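Local structure of post-proline cleaving enzyme (Rickettsia typhi, 4HVT) at residues Glu525-Ala530 with Val608-Asp613; His315-Gly320 with Leu340-Thr345; Pro479-Ala484 with Glu502-Asn507; Tyr189-Trp192 with Ile198-Asn201; Lys48-Met53 with Phe695-Thr700. The protein probably acts as a serine-type oligopeptidase that cleaves short peptides on the carboxyl side of proline. One frame throughout, in Å; residues are numbered along the deposited sequence.

Contact 1 of 5, residues Glu525-Ala530 with Val608-Asp613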
# COMPACT_ATOMS: atom_id res chain seq x y z
N GLU A 525 11.44 -15.92 -3.41
CA GLU A 525 11.09 -17.10 -4.22
C GLU A 525 9.57 -17.26 -4.33
O GLU A 525 9.05 -17.78 -5.31
CB GLU A 525 11.67 -18.37 -3.61
N TRP A 526 8.85 -16.90 -3.28
CA TRP A 526 7.39 -16.98 -3.27
C TRP A 526 6.80 -16.08 -4.35
O TRP A 526 5.85 -16.45 -5.03
CB TRP A 526 6.84 -16.59 -1.89
CG TRP A 526 5.44 -17.06 -1.57
CD1 TRP A 526 4.36 -16.29 -1.35
CD2 TRP A 526 5.02 -18.39 -1.41
NE1 TRP A 526 3.27 -17.06 -1.07
CE2 TRP A 526 3.65 -18.37 -1.11
CE3 TRP A 526 5.68 -19.63 -1.48
CZ2 TRP A 526 2.92 -19.52 -0.84
CZ3 TRP A 526 4.94 -20.78 -1.26
CH2 TRP A 526 3.58 -20.72 -0.94
N HIS A 527 7.47 -14.94 -4.58
CA HIS A 527 7.10 -13.99 -5.62
C HIS A 527 7.49 -14.51 -7.01
O HIS A 527 6.66 -14.57 -7.95
CB HIS A 527 7.76 -12.65 -5.34
CG HIS A 527 7.61 -11.67 -6.46
ND1 HIS A 527 8.67 -10.94 -6.93
CD2 HIS A 527 6.56 -11.37 -7.27
CE1 HIS A 527 8.28 -10.24 -7.99
NE2 HIS A 527 7.00 -10.45 -8.19
N LYS A 528 8.76 -14.83 -7.14
CA LYS A 528 9.35 -15.24 -8.44
C LYS A 528 8.62 -16.44 -9.02
O LYS A 528 8.52 -16.56 -10.26
CB LYS A 528 10.84 -15.55 -8.24
CG LYS A 528 11.69 -14.30 -8.06
CD LYS A 528 13.13 -14.64 -7.66
CE LYS A 528 13.85 -13.47 -7.01
NZ LYS A 528 15.33 -13.72 -7.00
N SER A 529 8.09 -17.31 -8.15
CA SER A 529 7.33 -18.48 -8.56
C SER A 529 6.09 -18.22 -9.42
O SER A 529 5.63 -19.15 -10.11
CB SER A 529 6.89 -19.27 -7.31
OG SER A 529 8.06 -19.97 -6.86
N ALA A 530 5.52 -17.03 -9.32
CA ALA A 530 4.35 -16.60 -10.08
C ALA A 530 4.56 -15.29 -10.81
O ALA A 530 3.61 -14.62 -11.22
CB ALA A 530 3.11 -16.54 -9.19
N VAL A 608 6.38 -4.13 -16.56
CA VAL A 608 6.78 -5.09 -17.54
C VAL A 608 7.50 -6.29 -16.93
O VAL A 608 7.39 -7.41 -17.40
CB VAL A 608 7.65 -4.40 -18.63
CG1 VAL A 608 8.21 -5.47 -19.53
CG2 VAL A 608 6.78 -3.42 -19.42
N THR A 609 8.30 -6.08 -15.87
CA THR A 609 9.00 -7.19 -15.23
C THR A 609 8.10 -8.02 -14.35
O THR A 609 8.50 -9.12 -13.95
CB THR A 609 10.24 -6.68 -14.43
OG1 THR A 609 9.80 -5.70 -13.47
CG2 THR A 609 11.27 -6.10 -15.34
N GLU A 610 6.90 -7.53 -14.03
CA GLU A 610 5.92 -8.30 -13.28
C GLU A 610 5.09 -9.20 -14.20
O GLU A 610 4.79 -10.30 -13.83
CB GLU A 610 5.01 -7.42 -12.41
CG GLU A 610 4.11 -8.22 -11.50
CD GLU A 610 4.78 -8.92 -10.34
OE1 GLU A 610 6.02 -8.73 -10.20
OE2 GLU A 610 4.05 -9.67 -9.57
N TYR A 611 4.68 -8.69 -15.36
CA TYR A 611 3.70 -9.40 -16.17
C TYR A 611 4.25 -9.97 -17.48
O TYR A 611 3.63 -10.81 -18.09
CB TYR A 611 2.54 -8.47 -16.48
CG TYR A 611 1.79 -7.95 -15.26
CD1 TYR A 611 1.06 -8.81 -14.41
CD2 TYR A 611 1.79 -6.60 -14.97
CE1 TYR A 611 0.41 -8.33 -13.28
CE2 TYR A 611 1.13 -6.12 -13.85
CZ TYR A 611 0.42 -6.98 -13.03
OH TYR A 611 -0.21 -6.46 -11.92
N GLY A 612 5.46 -9.57 -17.83
CA GLY A 612 6.01 -9.85 -19.19
C GLY A 612 5.59 -8.76 -20.14
O GLY A 612 4.64 -8.03 -19.88
N ASP A 613 6.32 -8.66 -21.25
CA ASP A 613 6.12 -7.67 -22.28
C ASP A 613 5.18 -8.18 -23.40
O ASP A 613 5.57 -9.03 -24.17
CB ASP A 613 7.47 -7.27 -22.85
CG ASP A 613 7.39 -6.08 -23.72
OD1 ASP A 613 6.29 -5.69 -24.17
OD2 ASP A 613 8.45 -5.50 -23.97
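The imidazole of His-527 and the carboxylate of Glu-610 meet edge to edge in almost one plane, their planes only 4° apart. NE2 donates to Glu-610 OE1 at 2.8 Å, with an N-H...O angle of 156°. OE1 lies near the ring plane and accepts the N-H on its syn lone pair, the one on the side of the other oxygen. A second, weak bond runs from the same NE2 to OE2 of Glu-610 at 3.3 Å and is more bent, which makes the donor bifurcated but lopsided. A fold at chi2 turns the glutamate's carboxylate to the ring, while chi1 (-173°, CG anti to the backbone N) places CG over one face of the neighbouring Tyr-611 ring, 4.0 Å above its plane.

Both residues are buried, and their other polar atoms are engaged. ND1 of His-527 is hydrogen-bonded to Arg-307 NH1. Glu-610 OE1 also bonds Tyr-267 OH, while OE2 takes a salt bridge from Arg-535 and a bond from the backbone N of Phe-488. Helix 524-528 and helix 608-611, both in the peptidase family region, are thus linked through one His-carboxylate pair, which Arg-307 and Tyr-267 tie to the propeller region. With several donors converging on it, the Glu-610 carboxylate is probably kept ionised and fixed in rotation despite its burial.

Contact 2 of 5, residues His315-Gly320 with Leu340-Thr345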
# COMPACT_ATOMS: atom_id res chain seq x y z
N HIS A 315 31.25 -16.20 1.17
CA HIS A 315 29.89 -16.56 1.58
C HIS A 315 28.90 -16.48 0.42
O HIS A 315 29.06 -15.65 -0.46
CB HIS A 315 29.45 -15.62 2.70
CG HIS A 315 30.42 -15.57 3.84
ND1 HIS A 315 31.47 -14.67 3.90
CD2 HIS A 315 30.54 -16.36 4.94
CE1 HIS A 315 32.18 -14.89 4.99
NE2 HIS A 315 31.64 -15.90 5.64
N ASN A 316 27.91 -17.37 0.40
CA ASN A 316 26.75 -17.15 -0.46
C ASN A 316 25.67 -16.67 0.52
O ASN A 316 25.18 -17.45 1.37
CB ASN A 316 26.35 -18.45 -1.22
CG ASN A 316 25.23 -18.22 -2.26
OD1 ASN A 316 25.17 -17.19 -2.94
ND2 ASN A 316 24.34 -19.19 -2.37
N ILE A 317 25.39 -15.39 0.48
CA ILE A 317 24.38 -14.80 1.37
C ILE A 317 23.01 -14.97 0.71
O ILE A 317 22.78 -14.43 -0.34
CB ILE A 317 24.64 -13.32 1.67
CG1 ILE A 317 26.11 -13.12 2.06
CG2 ILE A 317 23.65 -12.84 2.79
CD1 ILE A 317 26.55 -11.70 2.25
N LYS A 318 22.14 -15.76 1.33
CA LYS A 318 20.92 -16.15 0.65
C LYS A 318 19.87 -15.02 0.45
O LYS A 318 19.74 -14.10 1.28
CB LYS A 318 20.28 -17.34 1.37
CG LYS A 318 21.17 -18.58 1.43
CD LYS A 318 21.36 -19.29 0.10
CE LYS A 318 20.17 -20.19 -0.25
NZ LYS A 318 20.17 -20.63 -1.68
N ALA A 319 19.19 -15.07 -0.68
CA ALA A 319 18.04 -14.22 -0.98
C ALA A 319 17.11 -14.14 0.22
O ALA A 319 16.83 -15.19 0.86
CB ALA A 319 17.29 -14.80 -2.19
N GLY A 320 16.67 -12.93 0.56
CA GLY A 320 15.81 -12.69 1.73
C GLY A 320 16.52 -12.37 3.04
O GLY A 320 15.88 -12.05 4.03
N LEU A 340 30.73 -5.53 6.63
CA LEU A 340 29.44 -6.14 6.34
C LEU A 340 29.16 -7.29 7.29
O LEU A 340 30.04 -8.13 7.54
CB LEU A 340 29.36 -6.57 4.88
CG LEU A 340 28.03 -7.22 4.54
CD1 LEU A 340 27.53 -6.61 3.22
CD2 LEU A 340 28.16 -8.74 4.48
N LYS A 341 27.94 -7.32 7.86
CA LYS A 341 27.52 -8.34 8.78
C LYS A 341 26.15 -8.83 8.34
O LYS A 341 25.38 -8.07 7.84
CB LYS A 341 27.43 -7.79 10.17
CG LYS A 341 28.77 -7.28 10.70
CD LYS A 341 29.62 -8.47 11.02
CE LYS A 341 30.89 -8.10 11.75
NZ LYS A 341 31.55 -9.39 12.00
N ILE A 342 25.85 -10.10 8.59
CA ILE A 342 24.53 -10.64 8.29
C ILE A 342 23.68 -10.66 9.56
O ILE A 342 24.07 -11.25 10.59
CB ILE A 342 24.64 -12.07 7.75
CG1 ILE A 342 25.42 -12.06 6.44
CG2 ILE A 342 23.29 -12.68 7.59
CD1 ILE A 342 26.07 -13.37 6.13
N LEU A 343 22.57 -9.99 9.51
CA LEU A 343 21.68 -9.87 10.69
C LEU A 343 20.47 -10.78 10.68
O LEU A 343 19.87 -11.00 11.75
CB LEU A 343 21.23 -8.46 10.89
CG LEU A 343 22.48 -7.59 11.21
CD1 LEU A 343 21.98 -6.22 11.56
CD2 LEU A 343 23.35 -8.17 12.30
N PHE A 344 20.13 -11.32 9.54
CA PHE A 344 18.94 -12.17 9.41
C PHE A 344 19.18 -13.10 8.26
O PHE A 344 19.53 -12.66 7.19
CB PHE A 344 17.71 -11.31 9.16
CG PHE A 344 16.45 -12.07 8.81
CD1 PHE A 344 15.84 -12.89 9.76
CD2 PHE A 344 15.87 -11.99 7.56
CE1 PHE A 344 14.70 -13.62 9.45
CE2 PHE A 344 14.69 -12.69 7.27
CZ PHE A 344 14.11 -13.50 8.21
N THR A 345 18.96 -14.39 8.50
CA THR A 345 19.14 -15.43 7.50
C THR A 345 17.87 -16.25 7.64
O THR A 345 17.74 -17.00 8.57
CB THR A 345 20.38 -16.34 7.80
OG1 THR A 345 21.59 -15.55 7.87
CG2 THR A 345 20.52 -17.45 6.74
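Ile-317 supplies the apolar half of this contact, and Ile-342 is its firmest partner. CG1 of Ile-317 lies 4.1 Å from CD1 of Ile-342. The CG2 branch of Ile-317 packs against the same isoleucine, 4.1 Å from Ile-342 CG1, and the two side chains slide past each other in opposite directions. The CG1-CD1 branch also meets Leu-340, Ile-317 CD1 lying 4.0 Å from Leu-340 CD2; the leucine was modelled in two conformers, and this touch is established for one of them alone. In Ile-317, CG1 stands anti to the carbonyl carbon (chi1 -47°), and the chain then runs on extended, which carries CD1 out to the leucine. A separate touch lies further along, where the carbonyl O of Gly-320 sits at the edge of the Phe-344 ring, near its plane and 3.5 Å from CE2.

These segments belong to the N-terminal beta-propeller region but are not paired strands: the CA atoms of Ile-317 and Ile-342 are 8.1 Å apart. Strand 315-317 forms a two-stranded antiparallel ribbon with 310-312, whereas 341-344 is an outermost strand of a four-stranded antiparallel sheet. The ribbon packs over that outermost strand, side chain to side chain.

Behind the first shell, Phe-312 supports both Ile-317 and Leu-340, and Trp-310 touches the leucine as well. A classic beta bulge, in which Leu-343 and Phe-344 both face Leu-322, lies at the Phe-344 end of the strand. The phenyl ring continues onto Glu-350 and Phe-352 of strand 350-357, while the backbone of Gly-320 is bonded to Leu-306.

Contact 3 of 5, residues Pro479-Ala484 with Glu502-Asn507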
# COMPACT_ATOMS: atom_id res chain seq x y z
N PRO A 479 -22.26 -17.89 3.41
CA PRO A 479 -21.75 -16.83 2.55
C PRO A 479 -20.30 -16.54 2.92
O PRO A 479 -19.99 -16.26 4.08
CB PRO A 479 -22.68 -15.64 2.87
CG PRO A 479 -23.89 -16.26 3.43
CD PRO A 479 -23.38 -17.41 4.25
N THR A 480 -19.40 -16.57 1.92
CA THR A 480 -17.97 -16.58 2.16
C THR A 480 -17.35 -15.58 1.23
O THR A 480 -17.72 -15.53 0.05
CB THR A 480 -17.39 -17.99 1.92
OG1 THR A 480 -17.99 -18.90 2.85
CG2 THR A 480 -15.86 -18.05 2.03
N LEU A 481 -16.45 -14.77 1.77
CA LEU A 481 -15.71 -13.80 0.99
C LEU A 481 -14.21 -14.14 1.07
O LEU A 481 -13.58 -14.12 2.17
CB LEU A 481 -16.04 -12.40 1.47
CG LEU A 481 -15.83 -11.11 0.69
CD1 LEU A 481 -16.09 -11.28 -0.82
CD2 LEU A 481 -16.85 -10.18 1.41
N LEU A 482 -13.66 -14.48 -0.08
CA LEU A 482 -12.27 -14.90 -0.21
C LEU A 482 -11.51 -13.78 -0.93
O LEU A 482 -11.93 -13.34 -2.01
CB LEU A 482 -12.21 -16.18 -1.04
CG LEU A 482 -10.87 -16.69 -1.59
CD1 LEU A 482 -9.81 -16.96 -0.50
CD2 LEU A 482 -11.14 -17.93 -2.43
N GLU A 483 -10.41 -13.36 -0.34
CA GLU A 483 -9.55 -12.29 -0.89
C GLU A 483 -8.12 -12.78 -1.04
O GLU A 483 -7.67 -13.69 -0.32
CB GLU A 483 -9.60 -11.10 0.06
CG GLU A 483 -11.01 -10.53 0.21
CD GLU A 483 -11.02 -9.19 0.93
OE1 GLU A 483 -10.31 -8.26 0.50
OE2 GLU A 483 -11.75 -9.07 1.92
N ALA A 484 -7.41 -12.19 -2.03
CA ALA A 484 -6.00 -12.38 -2.19
C ALA A 484 -5.50 -11.25 -3.08
O ALA A 484 -6.29 -10.46 -3.58
CB ALA A 484 -5.63 -13.72 -2.79
N GLU A 502 -17.24 -6.83 11.51
CA GLU A 502 -18.55 -6.38 12.02
C GLU A 502 -19.66 -6.45 10.99
O GLU A 502 -20.77 -6.80 11.33
CB GLU A 502 -18.46 -4.97 12.55
CG GLU A 502 -17.49 -4.83 13.71
CD GLU A 502 -18.02 -3.89 14.74
OE1 GLU A 502 -18.98 -4.34 15.44
OE2 GLU A 502 -17.49 -2.76 14.85
N VAL A 503 -19.37 -6.12 9.74
CA VAL A 503 -20.41 -6.13 8.73
C VAL A 503 -20.62 -7.51 8.14
O VAL A 503 -21.76 -7.87 7.90
CB VAL A 503 -20.18 -5.14 7.60
CG1 VAL A 503 -21.35 -5.22 6.64
CG2 VAL A 503 -20.03 -3.75 8.18
N TRP A 504 -19.55 -8.27 7.95
CA TRP A 504 -19.62 -9.58 7.33
C TRP A 504 -19.69 -10.72 8.38
O TRP A 504 -20.68 -11.44 8.41
CB TRP A 504 -18.48 -9.76 6.30
CG TRP A 504 -18.72 -10.91 5.33
CD1 TRP A 504 -18.13 -12.12 5.39
CD2 TRP A 504 -19.63 -10.95 4.25
NE1 TRP A 504 -18.61 -12.94 4.43
CE2 TRP A 504 -19.52 -12.24 3.68
CE3 TRP A 504 -20.53 -10.04 3.69
CZ2 TRP A 504 -20.29 -12.64 2.57
CZ3 TRP A 504 -21.29 -10.44 2.59
CH2 TRP A 504 -21.16 -11.74 2.05
N VAL A 505 -18.67 -10.86 9.23
CA VAL A 505 -18.48 -12.08 10.05
C VAL A 505 -19.48 -12.11 11.20
O VAL A 505 -20.02 -13.18 11.53
CB VAL A 505 -17.04 -12.24 10.58
CG1 VAL A 505 -16.87 -13.59 11.26
CG2 VAL A 505 -16.02 -12.14 9.44
N LYS A 506 -19.79 -10.95 11.75
CA LYS A 506 -20.83 -10.85 12.80
C LYS A 506 -22.23 -11.20 12.31
O LYS A 506 -23.12 -11.55 13.09
CB LYS A 506 -20.82 -9.44 13.41
CG LYS A 506 -21.85 -9.15 14.51
CD LYS A 506 -21.57 -7.77 15.10
CE LYS A 506 -22.32 -7.48 16.40
NZ LYS A 506 -21.76 -6.23 17.00
N ASN A 507 -22.44 -11.10 11.00
CA ASN A 507 -23.67 -11.51 10.37
C ASN A 507 -23.59 -12.94 9.81
O ASN A 507 -24.42 -13.35 8.98
CB ASN A 507 -24.01 -10.43 9.32
CG ASN A 507 -24.61 -9.21 9.95
OD1 ASN A 507 -25.52 -9.32 10.77
ND2 ASN A 507 -24.15 -8.04 9.57
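The indole of Trp-504 takes Leu-481 over one face and the backbone N of Thr-480 at its edge. CD2 of Leu-481 stands 4.1 Å from the centroid of the six-membered ring and 14° off its normal, a CH-pi contact over the face. Leu-481 CB lies on the same side, 4.0 Å from Trp-504 NE1. At the ring edge, near its plane, Thr-480 N is 4.1 Å from CZ2. Pro-479 adds an apolar touch from the side away from Leu-481, its CB 3.8 Å from Trp-504 CZ2, while its carbonyl O approaches NE1 obliquely at 3.6 Å without bonding. The side chains of Leu-481 and Trp-504 cross at about a right angle. Trp-504 CG is anti to the backbone N (chi1 -163°), which swings the indole out from the helix across the strand.

This is the packing of a helix on a sheet inside a beta-alpha-beta unit: strand 480-483, helix 498-505, then strand 510-514, which lies next to 480-483 in the central mixed sheet of the alpha/beta-hydrolase domain. The parallel neighbour also receives the indole N-H, since Val-510 O accepts a weak hydrogen bond from Trp-504 NE1.

Helix 688-706 joins on the Leu-481 side of the indole through Tyr-699, and its Phe-702 touches both Leu-481 and Trp-504. A wider, pi-type turn spans 502-505. Just beyond it, Asn-507 ND2 donates to Val-503 O at 2.9 Å and 169°, from above the carbonyl plane; the same amide nitrogen bonds Glu-62 OE2.

Contact 4 of 5, residues Tyr189-Trp192 with Ile198-Asn201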
# COMPACT_ATOMS: atom_id res chain seq x y z
N TYR A 189 7.82 14.14 -3.68
CA TYR A 189 8.00 14.36 -2.26
C TYR A 189 9.32 15.09 -2.00
O TYR A 189 10.36 14.78 -2.64
CB TYR A 189 8.09 13.03 -1.50
CG TYR A 189 6.84 12.23 -1.38
CD1 TYR A 189 5.83 12.60 -0.50
CD2 TYR A 189 6.72 11.04 -2.06
CE1 TYR A 189 4.67 11.78 -0.37
CE2 TYR A 189 5.59 10.25 -1.94
CZ TYR A 189 4.59 10.61 -1.10
OH TYR A 189 3.49 9.78 -1.05
N PRO A 190 9.30 16.06 -1.07
CA PRO A 190 10.55 16.81 -0.79
C PRO A 190 11.29 16.28 0.43
O PRO A 190 10.67 15.72 1.35
CB PRO A 190 10.04 18.21 -0.50
CG PRO A 190 8.68 17.95 0.18
CD PRO A 190 8.12 16.76 -0.55
N THR A 191 12.61 16.52 0.41
CA THR A 191 13.52 16.18 1.47
C THR A 191 14.26 17.46 1.90
O THR A 191 14.78 18.17 1.09
CB THR A 191 14.50 15.09 1.03
OG1 THR A 191 13.75 13.89 0.78
CG2 THR A 191 15.57 14.79 2.12
N TRP A 192 14.26 17.74 3.22
CA TRP A 192 15.04 18.87 3.69
C TRP A 192 16.57 18.62 3.59
O TRP A 192 17.04 17.52 3.93
CB TRP A 192 14.72 19.20 5.14
CG TRP A 192 13.38 19.72 5.43
CD1 TRP A 192 12.30 18.98 5.80
CD2 TRP A 192 12.94 21.07 5.40
NE1 TRP A 192 11.23 19.77 6.05
CE2 TRP A 192 11.57 21.07 5.77
CE3 TRP A 192 13.53 22.29 5.06
CZ2 TRP A 192 10.83 22.21 5.85
CZ3 TRP A 192 12.78 23.44 5.15
CH2 TRP A 192 11.43 23.38 5.57
N ILE A 198 15.84 22.53 0.02
CA ILE A 198 15.24 21.20 -0.16
C ILE A 198 15.71 20.55 -1.45
O ILE A 198 16.20 21.22 -2.39
CB ILE A 198 13.66 21.26 -0.12
CG1 ILE A 198 13.11 22.05 -1.31
CG2 ILE A 198 13.20 21.91 1.19
CD1 ILE A 198 11.61 21.93 -1.57
N ILE A 199 15.56 19.24 -1.51
CA ILE A 199 15.74 18.51 -2.75
C ILE A 199 14.44 17.75 -3.04
O ILE A 199 13.76 17.25 -2.17
CB ILE A 199 16.98 17.57 -2.65
CG1 ILE A 199 17.22 16.86 -3.96
CG2 ILE A 199 16.85 16.53 -1.53
CD1 ILE A 199 18.53 16.10 -3.95
N PHE A 200 14.07 17.64 -4.31
CA PHE A 200 12.83 16.94 -4.65
C PHE A 200 12.79 16.52 -6.11
O PHE A 200 13.51 17.08 -6.93
CB PHE A 200 11.58 17.73 -4.23
CG PHE A 200 11.31 19.03 -4.91
CD1 PHE A 200 12.22 20.11 -4.92
CD2 PHE A 200 10.04 19.27 -5.46
CE1 PHE A 200 11.92 21.34 -5.54
CE2 PHE A 200 9.71 20.51 -5.99
CZ PHE A 200 10.65 21.53 -6.09
N ASN A 201 11.89 15.56 -6.39
CA ASN A 201 11.64 15.02 -7.72
C ASN A 201 10.56 15.86 -8.39
O ASN A 201 9.40 15.45 -8.50
CB ASN A 201 11.36 13.51 -7.67
CG ASN A 201 10.22 13.12 -6.75
OD1 ASN A 201 10.06 13.69 -5.66
ND2 ASN A 201 9.43 12.15 -7.19
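Thr-191 and Ile-199 form the hydrogen-bonded pair of this contact, each satisfying the other's backbone groups. Thr-191 N donates to Ile-199 O at 2.9 Å and 162°, and Ile-199 N returns the bond to Thr-191 O at 2.9 Å and 167°. Thr-191 O also takes a CA-H...O contact from Ile-198 CA at 3.3 Å. Beyond the proline, which has no N-H to give, a side chain serves as acceptor: Asn-201 OD1 binds Tyr-189 N at 3.0 Å, in the carbonyl plane and on a lone pair. Its first torsion puts CG between the backbone N and carbonyl carbon, turning the amide toward the tyrosine, while ND2 bonds Phe-187 O.

The strands, 154° apart in direction, make the beta hairpin that begins one four-stranded antiparallel sheet of the propeller region; 190-192 is its outermost strand. Pro-190, Trp-192, Ile-198 and Phe-200 project to one face. There Ile-198 CG2 reaches 3.9 Å from Trp-192 CE3 and its CD1 packs near Pro-190 CB. Trp-192 NE1 is satisfied by Ser-135 O in the neighbouring sheet, and Phe-158 meets Phe-200 edge to face. On the other face, Thr-191 CB lies 3.8 Å from Ile-199 CG2.

Contact 5 of 5, residues Lys48-Met53 with Phe695-Thr700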
# COMPACT_ATOMS: atom_id res chain seq x y z
N LYS A 48 -28.58 3.01 -8.04
CA LYS A 48 -30.03 2.86 -7.87
C LYS A 48 -30.40 1.37 -7.65
O LYS A 48 -31.22 1.06 -6.78
CB LYS A 48 -30.76 3.49 -9.06
N ALA A 49 -29.80 0.46 -8.40
CA ALA A 49 -30.04 -0.97 -8.20
C ALA A 49 -29.62 -1.50 -6.83
O ALA A 49 -30.31 -2.32 -6.23
CB ALA A 49 -29.37 -1.78 -9.29
N LEU A 50 -28.46 -1.07 -6.35
CA LEU A 50 -27.96 -1.45 -5.03
C LEU A 50 -28.86 -0.86 -3.92
O LEU A 50 -29.17 -1.52 -2.95
CB LEU A 50 -26.50 -0.98 -4.89
CG LEU A 50 -25.49 -1.70 -5.77
CD1 LEU A 50 -24.13 -1.00 -5.67
CD2 LEU A 50 -25.35 -3.16 -5.33
N GLN A 51 -29.27 0.38 -4.10
CA GLN A 51 -30.09 1.08 -3.14
C GLN A 51 -31.50 0.44 -3.04
O GLN A 51 -32.20 0.64 -2.03
CB GLN A 51 -30.18 2.56 -3.53
CG GLN A 51 -28.98 3.36 -3.07
CD GLN A 51 -28.83 4.65 -3.80
OE1 GLN A 51 -29.81 5.21 -4.32
NE2 GLN A 51 -27.59 5.16 -3.86
N ALA A 52 -31.89 -0.34 -4.04
CA ALA A 52 -33.22 -1.03 -4.01
C ALA A 52 -33.19 -2.45 -3.39
O ALA A 52 -34.22 -3.09 -3.23
CB ALA A 52 -33.77 -1.10 -5.41
N MET A 53 -32.00 -2.97 -3.12
CA MET A 53 -31.85 -4.29 -2.51
C MET A 53 -32.25 -4.18 -1.06
O MET A 53 -31.99 -3.18 -0.42
CB MET A 53 -30.39 -4.75 -2.63
CG MET A 53 -30.02 -5.03 -4.09
SD MET A 53 -28.28 -5.45 -4.31
CE MET A 53 -28.16 -5.73 -6.08
N PHE A 695 -17.88 1.35 0.23
CA PHE A 695 -18.05 0.12 1.00
C PHE A 695 -19.50 -0.28 1.28
O PHE A 695 -19.81 -1.45 1.36
CB PHE A 695 -17.21 0.13 2.26
CG PHE A 695 -15.75 -0.06 1.95
CD1 PHE A 695 -15.32 -1.25 1.33
CD2 PHE A 695 -14.88 0.98 2.08
CE1 PHE A 695 -14.00 -1.45 1.00
CE2 PHE A 695 -13.54 0.79 1.78
CZ PHE A 695 -13.11 -0.42 1.21
N ILE A 696 -20.38 0.69 1.37
CA ILE A 696 -21.81 0.38 1.41
C ILE A 696 -22.26 -0.30 0.12
O ILE A 696 -23.03 -1.26 0.14
CB ILE A 696 -22.67 1.65 1.67
CG1 ILE A 696 -22.43 2.22 3.08
CG2 ILE A 696 -24.15 1.38 1.44
CD1 ILE A 696 -22.73 3.71 3.11
N ASN A 697 -21.81 0.24 -1.01
CA ASN A 697 -22.15 -0.35 -2.31
C ASN A 697 -21.58 -1.76 -2.44
O ASN A 697 -22.30 -2.72 -2.82
CB ASN A 697 -21.66 0.53 -3.40
CG ASN A 697 -22.51 1.77 -3.58
OD1 ASN A 697 -23.71 1.76 -3.26
ND2 ASN A 697 -21.91 2.84 -4.15
N LEU A 698 -20.31 -1.90 -2.05
CA LEU A 698 -19.63 -3.18 -2.17
C LEU A 698 -20.25 -4.27 -1.29
O LEU A 698 -20.45 -5.41 -1.74
CB LEU A 698 -18.13 -3.00 -1.86
CG LEU A 698 -17.30 -4.25 -2.18
CD1 LEU A 698 -16.00 -3.95 -2.87
CD2 LEU A 698 -17.12 -5.00 -0.88
N TYR A 699 -20.50 -3.92 -0.04
CA TYR A 699 -21.06 -4.89 0.93
C TYR A 699 -22.55 -5.17 0.68
O TYR A 699 -22.98 -6.28 0.91
CB TYR A 699 -20.72 -4.56 2.39
CG TYR A 699 -19.34 -5.02 2.71
CD1 TYR A 699 -19.06 -6.36 2.94
CD2 TYR A 699 -18.31 -4.12 2.79
CE1 TYR A 699 -17.79 -6.79 3.20
CE2 TYR A 699 -17.03 -4.54 3.04
CZ TYR A 699 -16.77 -5.87 3.25
OH TYR A 699 -15.48 -6.28 3.51
N THR A 700 -23.27 -4.22 0.09
CA THR A 700 -24.65 -4.47 -0.29
C THR A 700 -24.61 -5.49 -1.42
O THR A 700 -25.36 -6.47 -1.38
CB THR A 700 -25.39 -3.17 -0.66
OG1 THR A 700 -25.39 -2.28 0.47
CG2 THR A 700 -26.83 -3.49 -1.09
O HOH W 1 -24.91 4.23 -2.43
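Helix 34-51 and the residues after it dock here against the C-terminal helix 688-706, bringing together parts of the chain more than 600 residues apart. Leu-50 makes most of the contact: its CD1 packs 3.7 Å from Asn-697 CB, the two side chains crossing at about a right angle, and its CD2 lies 4.0 Å from Asn-697 O. One turn further on, the CG2 methyl of Thr-700 touches Leu-50 O at 3.6 Å and Met-53 SD at 4.0 Å. With chi1 -60°, OG1 of Thr-700 lies beside the backbone N and CG2 anti to it, which sends the methyl across the contact and leaves OG1 to bond Ile-696 O at 2.6 Å. That carbonyl also accepts Thr-700 N, from the opposite face of its plane.

Polar groups are bridged at the margin. A water donates to Asn-697 OD1 at 2.9 Å and accepts from Gln-51 NE2 at 3.2 Å, while Asn-697 ND2 is bonded to Glu-47 OE2. Tyr-56 of helix 56-67 covers Thr-700, and Tyr-673 of strand 672-677 touches Met-53. Such packing of an N-terminal helical extension on the C-terminal helix is as in prolyl oligopeptidases, whose peptidase domain is built from both chain ends.

In the fold
All five contacts are largely buried, but their chemistry follows their place. Contacts 2 and 4 belong to the propeller region: contact 4 pairs strands within one sheet through backbone bonds, whereas contact 2 packs a ribbon over the outermost strand of a sheet by apolar contacts and includes the exposed Ile-342. Contacts 3 and 5 serve the hydrolase fold: helix 688-706, part of contact 5, also packs on contact 3; their centres are 16 Å apart, and they touch where Tyr-699 CE1 lies 3.9 Å from Leu-481 CD2. Contact 1 differs from both groups, being a polar pair within the peptidase region whose outside partners include propeller residues. Along the chain, contact 5 encloses the other four.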